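Local coordinates for protein anastral spindle 2, SAS 4 (Drosophila melanogaster, PDB 4BY2) that probably acts as a tubulin-binding molecular adaptor in centriole assembly, represented here by the TCP domain of Sas-4 fused to a proline-rich motif of Ana2, at residues 116-120 against 121-125; 126-129 against 130-134. All coordinates share one frame; numbering follows the deposited sequence.

Overall arrangement
Contacts 1 and 2 are consecutive hairpin ends in the Sas-4 TCP domain of this engineered fusion, a row of antiparallel strands that follow one another in chain order. They share strand 123-128: contact 1 pairs its first half with strand 113-118, contact 2 its second half with strand 133-136, and the two turns close opposite ends of that strand. The centres of the contacts lie about 16 Å apart. They meet where His125 NE2 packs 3.5 Å from Glu133 CG. Residues of contact 1 also touch the Ana2 part of the fusion: Tyr116 meets Pro14, Tyr118 meets Pro18, Thr121 meets Ala17 and His125 meets Arg15.

Contact 1. Residues 116-120 against 121-125; sequences YYYAE and TNTWH
Tyr117 spans two partners at once, lying over Trp124 with its base and bonding Asn122 with its hydroxyl. Its CB sits 3.6 Å from the centroid of the indole six-membered ring, almost on the ring normal, a CH-pi contact. CG stands trans to the backbone N (chi1 -179°), which carries the ring along the strand toward the turn; CD1 passes 3.4 Å from Trp124 CE2, and the two ring planes are inclined by 43°. Beyond the indole, Tyr117 OH donates to Asn122 OD1 at 2.7 Å, coming from above the amide's carbonyl plane. An alanine in place of Trp124 would remove the indole under Tyr117 CB, and the phenol would probably be freer to turn, loosening its bond to Asn122.

On the other face, the edge of the Tyr118 ring runs alongside His125, CE1 lying 3.7 Å from His125 CB. Tyr116 covers one face of the Tyr118 ring, and its hydroxyl bonds Asp103 and the backbone N of Arg15 in the Ana2 part of the fusion.

Around the turn, Thr123 OG1 donates to Thr121 O at 3.0 Å. Two backbone bonds pair Tyr118 with Thr123, the shorter running from Tyr118 N to Thr123 O at 2.8 Å. Asn122, with positive phi (52°), faces Tyr118 together with Thr123, giving the G1 beta bulge at the turn of this antiparallel hairpin of the Sas-4 TCP domain.

Contact 2. Residues 126-129 against 130-134; sequences TSYL and DGLEI
Thr126 and Ile134 form a hydrogen-bonded antiparallel pair with two nearly straight bonds, and the chain reverses through a type I turn from Tyr128 to Gly131 in which Gly131 N donates to Tyr128 O at 3.2 Å. The Tyr128 ring lies beside Leu132, pointing the same way, with CD1 3.9 Å from Leu132 CD2, and its CE1 meets Ile134 CD1 at 3.7 Å. The edge of the same ring borders Leu132 O, which also accepts from Tyr128 N at 2.9 Å.

In the turn, with chi1 at 66°, the Asp130 carboxylate folds back over its own backbone, bringing OD1 to accept from Leu132 N at 3.2 Å, an Asx turn, the N-H meeting OD1 from above the carboxylate plane. Gly131, between them, has a positive phi (111°), where a CB would collide with the carbonyl oxygen of Asp130. On the face bearing Ser127 and Glu133, Ser127 OG packs against Glu133 CG.

This hairpin end of the Sas-4 TCP domain is thus held by backbone bonds and the Asp130 carboxylate, with Tyr128 packed on Leu132 and Ile134 as its apolar part.

Contact 1. Residues 116-120 against 121-125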
ATOM      1  N   TYR A 116      -5.220  -1.617   6.950  1.00 46.71           N
ATOM      2  CA  TYR A 116      -6.139  -2.718   6.670  1.00 45.81           C
ATOM      3  C   TYR A 116      -5.392  -4.024   6.473  1.00 47.94           C
ATOM      4  O   TYR A 116      -4.482  -4.088   5.652  1.00 47.80           O
ATOM      5  CB  TYR A 116      -7.043  -2.413   5.458  1.00 47.10           C
ATOM      6  CG  TYR A 116      -8.270  -3.302   5.378  1.00 49.37           C
ATOM      7  CD1 TYR A 116      -8.194  -4.586   4.844  1.00 50.06           C
ATOM      8  CD2 TYR A 116      -9.504  -2.862   5.846  1.00 51.32           C
ATOM      9  CE1 TYR A 116      -9.311  -5.413   4.789  1.00 50.83           C
ATOM     10  CE2 TYR A 116     -10.635  -3.674   5.775  1.00 51.83           C
ATOM     11  CZ  TYR A 116     -10.534  -4.949   5.244  1.00 57.87           C
ATOM     12  OH  TYR A 116     -11.639  -5.766   5.173  1.00 58.21           O
ATOM     13  N   TYR A 117      -5.794  -5.073   7.208  1.00 43.24           N
ATOM     14  CA  TYR A 117      -5.186  -6.392   7.092  1.00 42.55           C
ATOM     15  C   TYR A 117      -6.129  -7.365   6.391  1.00 45.90           C
ATOM     16  O   TYR A 117      -7.198  -7.668   6.912  1.00 45.33           O
ATOM     17  CB  TYR A 117      -4.740  -6.927   8.468  1.00 43.52           C
ATOM     18  CG  TYR A 117      -4.085  -8.294   8.419  1.00 45.11           C
ATOM     19  CD1 TYR A 117      -2.825  -8.466   7.851  1.00 47.09           C
ATOM     20  CD2 TYR A 117      -4.717  -9.413   8.951  1.00 45.74           C
ATOM     21  CE1 TYR A 117      -2.214  -9.717   7.808  1.00 47.84           C
ATOM     22  CE2 TYR A 117      -4.111 -10.668   8.924  1.00 46.54           C
ATOM     23  CZ  TYR A 117      -2.863 -10.818   8.341  1.00 54.11           C
ATOM     24  OH  TYR A 117      -2.257 -12.049   8.308  1.00 55.12           O
ATOM     25  N   TYR A 118      -5.739  -7.831   5.191  1.00 42.25           N
ATOM     26  CA  TYR A 118      -6.491  -8.814   4.408  1.00 41.45           C
ATOM     27  C   TYR A 118      -5.998 -10.163   4.924  1.00 46.93           C
ATOM     28  O   TYR A 118      -4.900 -10.605   4.571  1.00 45.92           O
ATOM     29  CB  TYR A 118      -6.238  -8.650   2.896  1.00 41.29           C
ATOM     30  CG  TYR A 118      -6.517  -7.261   2.364  1.00 41.72           C
ATOM     31  CD1 TYR A 118      -5.519  -6.290   2.333  1.00 42.17           C
ATOM     32  CD2 TYR A 118      -7.775  -6.918   1.874  1.00 43.32           C
ATOM     33  CE1 TYR A 118      -5.770  -5.008   1.847  1.00 42.83           C
ATOM     34  CE2 TYR A 118      -8.034  -5.643   1.372  1.00 43.51           C
ATOM     35  CZ  TYR A 118      -7.028  -4.687   1.369  1.00 48.60           C
ATOM     36  OH  TYR A 118      -7.266  -3.425   0.883  1.00 47.76           O
ATOM     37  N   ALA A 119      -6.771 -10.752   5.851  1.00 45.29           N
ATOM     38  CA  ALA A 119      -6.455 -11.994   6.553  1.00 46.27           C
ATOM     39  C   ALA A 119      -6.203 -13.196   5.662  1.00 53.00           C
ATOM     40  O   ALA A 119      -5.248 -13.934   5.915  1.00 53.64           O
ATOM     41  CB  ALA A 119      -7.537 -12.310   7.566  1.00 47.16           C
ATOM     42  N   GLU A 120      -7.052 -13.398   4.633  1.00 50.46           N
ATOM     43  CA  GLU A 120      -6.971 -14.521   3.698  1.00 50.67           C
ATOM     44  C   GLU A 120      -5.673 -14.522   2.886  1.00 54.29           C
ATOM     45  O   GLU A 120      -5.070 -15.583   2.697  1.00 54.02           O
ATOM     46  CB  GLU A 120      -8.198 -14.522   2.770  1.00 52.32           C
ATOM     47  CG  GLU A 120      -8.564 -15.892   2.220  1.00 66.13           C
ATOM     48  CD  GLU A 120      -9.942 -15.985   1.591  1.00 91.25           C
ATOM     49  OE1 GLU A 120     -10.213 -15.235   0.625  1.00 89.13           O
ATOM     50  OE2 GLU A 120     -10.746 -16.828   2.051  1.00 86.12           O
ATOM     51  N   THR A 121      -5.240 -13.330   2.432  1.00 50.11           N
ATOM     52  CA  THR A 121      -4.054 -13.138   1.600  1.00 49.41           C
ATOM     53  C   THR A 121      -2.809 -12.627   2.367  1.00 52.46           C
ATOM     54  O   THR A 121      -1.772 -12.408   1.732  1.00 52.53           O
ATOM     55  CB  THR A 121      -4.395 -12.238   0.399  1.00 57.61           C
ATOM     56  OG1 THR A 121      -5.150 -11.112   0.846  1.00 57.78           O
ATOM     57  CG2 THR A 121      -5.168 -12.976  -0.686  1.00 56.09           C
ATOM     58  N   ASN A 122      -2.896 -12.462   3.716  1.00 47.70           N
ATOM     59  CA  ASN A 122      -1.805 -12.000   4.600  1.00 46.61           C
ATOM     60  C   ASN A 122      -1.163 -10.681   4.099  1.00 48.65           C
ATOM     61  O   ASN A 122       0.059 -10.514   4.124  1.00 47.84           O
ATOM     62  CB  ASN A 122      -0.767 -13.131   4.812  1.00 46.82           C
ATOM     63  CG  ASN A 122       0.246 -12.903   5.915  1.00 64.93           C
ATOM     64  OD1 ASN A 122       0.050 -12.104   6.839  1.00 59.69           O
ATOM     65  ND2 ASN A 122       1.359 -13.617   5.844  1.00 54.32           N
ATOM     66  N   THR A 123      -2.016  -9.747   3.645  1.00 44.38           N
ATOM     67  CA  THR A 123      -1.608  -8.467   3.064  1.00 43.90           C
ATOM     68  C   THR A 123      -2.027  -7.282   3.929  1.00 47.74           C
ATOM     69  O   THR A 123      -3.114  -7.285   4.504  1.00 47.82           O
ATOM     70  CB  THR A 123      -2.164  -8.367   1.623  1.00 50.62           C
ATOM     71  OG1 THR A 123      -1.853  -9.568   0.911  1.00 48.97           O
ATOM     72  CG2 THR A 123      -1.636  -7.157   0.844  1.00 48.57           C
ATOM     73  N   TRP A 124      -1.167  -6.256   3.989  1.00 43.65           N
ATOM     74  CA  TRP A 124      -1.403  -5.012   4.712  1.00 43.08           C
ATOM     75  C   TRP A 124      -1.579  -3.849   3.731  1.00 46.90           C
ATOM     76  O   TRP A 124      -0.876  -3.787   2.722  1.00 46.22           O
ATOM     77  CB  TRP A 124      -0.224  -4.719   5.648  1.00 41.83           C
ATOM     78  CG  TRP A 124      -0.279  -5.451   6.953  1.00 42.67           C
ATOM     79  CD1 TRP A 124       0.425  -6.567   7.301  1.00 45.52           C
ATOM     80  CD2 TRP A 124      -1.083  -5.110   8.088  1.00 42.43           C
ATOM     81  NE1 TRP A 124       0.111  -6.941   8.588  1.00 44.87           N
ATOM     82  CE2 TRP A 124      -0.806  -6.058   9.098  1.00 46.24           C
ATOM     83  CE3 TRP A 124      -2.016  -4.092   8.351  1.00 43.71           C
ATOM     84  CZ2 TRP A 124      -1.441  -6.030  10.346  1.00 45.63           C
ATOM     85  CZ3 TRP A 124      -2.635  -4.058   9.591  1.00 45.29           C
ATOM     86  CH2 TRP A 124      -2.350  -5.020  10.572  1.00 45.89           C
ATOM     87  N   HIS A 125      -2.500  -2.922   4.035  1.00 44.07           N
ATOM     88  CA  HIS A 125      -2.727  -1.721   3.227  1.00 44.52           C
ATOM     89  C   HIS A 125      -2.795  -0.493   4.139  1.00 49.32           C
ATOM     90  O   HIS A 125      -3.715  -0.380   4.952  1.00 48.45           O
ATOM     91  CB  HIS A 125      -3.975  -1.848   2.337  1.00 45.50           C
ATOM     92  CG  HIS A 125      -4.248  -0.636   1.495  1.00 49.34           C
ATOM     93  ND1 HIS A 125      -3.644  -0.460   0.265  1.00 51.42           N
ATOM     94  CD2 HIS A 125      -5.066   0.415   1.730  1.00 51.48           C
ATOM     95  CE1 HIS A 125      -4.105   0.688  -0.205  1.00 50.95           C
ATOM     96  NE2 HIS A 125      -4.963   1.252   0.641  1.00 51.27           N
TER

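Contact 2. Residues 126-129 against 130-134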
ATOM      1  N   THR A 126      -1.805   0.413   4.018  1.00 46.66           N
ATOM      2  CA  THR A 126      -1.747   1.627   4.830  1.00 46.69           C
ATOM      3  C   THR A 126      -2.057   2.868   4.004  1.00 51.16           C
ATOM      4  O   THR A 126      -1.429   3.097   2.974  1.00 50.54           O
ATOM      5  CB  THR A 126      -0.412   1.727   5.588  1.00 55.82           C
ATOM      6  OG1 THR A 126      -0.116   0.471   6.197  1.00 58.46           O
ATOM      7  CG2 THR A 126      -0.424   2.818   6.656  1.00 53.51           C
ATOM      8  N   SER A 127      -3.040   3.653   4.459  1.00 48.81           N
ATOM      9  CA  SER A 127      -3.439   4.918   3.847  1.00 49.26           C
ATOM     10  C   SER A 127      -2.893   6.050   4.720  1.00 54.26           C
ATOM     11  O   SER A 127      -2.896   5.936   5.947  1.00 53.91           O
ATOM     12  CB  SER A 127      -4.958   5.023   3.751  1.00 53.15           C
ATOM     13  OG  SER A 127      -5.501   4.075   2.848  1.00 63.49           O
ATOM     14  N   TYR A 128      -2.410   7.125   4.086  1.00 51.21           N
ATOM     15  CA  TYR A 128      -1.860   8.290   4.774  1.00 51.25           C
ATOM     16  C   TYR A 128      -2.669   9.540   4.423  1.00 58.07           C
ATOM     17  O   TYR A 128      -3.347   9.568   3.392  1.00 57.41           O
ATOM     18  CB  TYR A 128      -0.366   8.470   4.441  1.00 51.42           C
ATOM     19  CG  TYR A 128       0.508   7.327   4.915  1.00 51.71           C
ATOM     20  CD1 TYR A 128       0.759   6.230   4.097  1.00 52.26           C
ATOM     21  CD2 TYR A 128       1.097   7.351   6.174  1.00 53.20           C
ATOM     22  CE1 TYR A 128       1.551   5.170   4.532  1.00 53.12           C
ATOM     23  CE2 TYR A 128       1.894   6.297   6.621  1.00 53.39           C
ATOM     24  CZ  TYR A 128       2.124   5.210   5.793  1.00 60.50           C
ATOM     25  OH  TYR A 128       2.906   4.164   6.224  1.00 61.94           O
ATOM     26  N   LEU A 129      -2.604  10.560   5.294  1.00 57.16           N
ATOM     27  CA  LEU A 129      -3.306  11.840   5.154  1.00 58.14           C
ATOM     28  C   LEU A 129      -2.978  12.570   3.836  1.00 63.00           C
ATOM     29  O   LEU A 129      -3.877  13.162   3.235  1.00 63.09           O
ATOM     30  CB  LEU A 129      -2.970  12.731   6.359  1.00 58.62           C
ATOM     31  CG  LEU A 129      -4.006  13.786   6.731  1.00 64.19           C
ATOM     32  CD1 LEU A 129      -4.290  13.763   8.222  1.00 64.48           C
ATOM     33  CD2 LEU A 129      -3.558  15.176   6.289  1.00 67.44           C
ATOM     34  N   ASP A 130      -1.706  12.503   3.384  1.00 59.63           N
ATOM     35  CA  ASP A 130      -1.213  13.158   2.163  1.00 59.27           C
ATOM     36  C   ASP A 130      -1.675  12.499   0.847  1.00 62.33           C
ATOM     37  O   ASP A 130      -1.475  13.078  -0.226  1.00 62.44           O
ATOM     38  CB  ASP A 130       0.326  13.288   2.200  1.00 61.20           C
ATOM     39  CG  ASP A 130       1.127  11.994   2.152  1.00 71.13           C
ATOM     40  OD1 ASP A 130       0.532  10.911   2.365  1.00 71.54           O
ATOM     41  OD2 ASP A 130       2.352  12.065   1.925  1.00 77.02           O
ATOM     42  N   GLY A 131      -2.270  11.311   0.946  1.00 57.41           N
ATOM     43  CA  GLY A 131      -2.776  10.563  -0.199  1.00 56.34           C
ATOM     44  C   GLY A 131      -2.014   9.294  -0.530  1.00 58.12           C
ATOM     45  O   GLY A 131      -2.454   8.527  -1.391  1.00 58.36           O
ATOM     46  N   LEU A 132      -0.871   9.061   0.143  1.00 52.33           N
ATOM     47  CA  LEU A 132      -0.035   7.881  -0.073  1.00 51.23           C
ATOM     48  C   LEU A 132      -0.694   6.596   0.433  1.00 54.46           C
ATOM     49  O   LEU A 132      -1.212   6.555   1.548  1.00 53.70           O
ATOM     50  CB  LEU A 132       1.377   8.068   0.533  1.00 50.97           C
ATOM     51  CG  LEU A 132       2.357   6.871   0.465  1.00 55.30           C
ATOM     52  CD1 LEU A 132       2.893   6.644  -0.946  1.00 55.40           C
ATOM     53  CD2 LEU A 132       3.502   7.058   1.411  1.00 57.07           C
ATOM     54  N   GLU A 133      -0.676   5.556  -0.412  1.00 50.90           N
ATOM     55  CA  GLU A 133      -1.202   4.228  -0.114  1.00 50.32           C
ATOM     56  C   GLU A 133      -0.083   3.208  -0.288  1.00 52.24           C
ATOM     57  O   GLU A 133       0.544   3.148  -1.349  1.00 51.96           O
ATOM     58  CB  GLU A 133      -2.411   3.896  -0.999  1.00 51.84           C
ATOM     59  CG  GLU A 133      -3.725   4.394  -0.423  1.00 64.63           C
ATOM     60  CD  GLU A 133      -4.851   4.581  -1.423  1.00 92.12           C
ATOM     61  OE1 GLU A 133      -5.120   3.643  -2.210  1.00 94.24           O
ATOM     62  OE2 GLU A 133      -5.483   5.662  -1.399  1.00 86.96           O
ATOM     63  N   ILE A 134       0.196   2.443   0.772  1.00 47.36           N
ATOM     64  CA  ILE A 134       1.249   1.434   0.787  1.00 46.40           C
ATOM     65  C   ILE A 134       0.669   0.031   0.965  1.00 49.48           C
ATOM     66  O   ILE A 134      -0.021  -0.233   1.952  1.00 48.86           O
ATOM     67  CB  ILE A 134       2.359   1.774   1.832  1.00 49.12           C
ATOM     68  CG1 ILE A 134       3.116   3.063   1.444  1.00 49.50           C
ATOM     69  CG2 ILE A 134       3.328   0.599   2.032  1.00 49.44           C
ATOM     70  CD1 ILE A 134       4.140   3.571   2.478  1.00 58.88           C
TER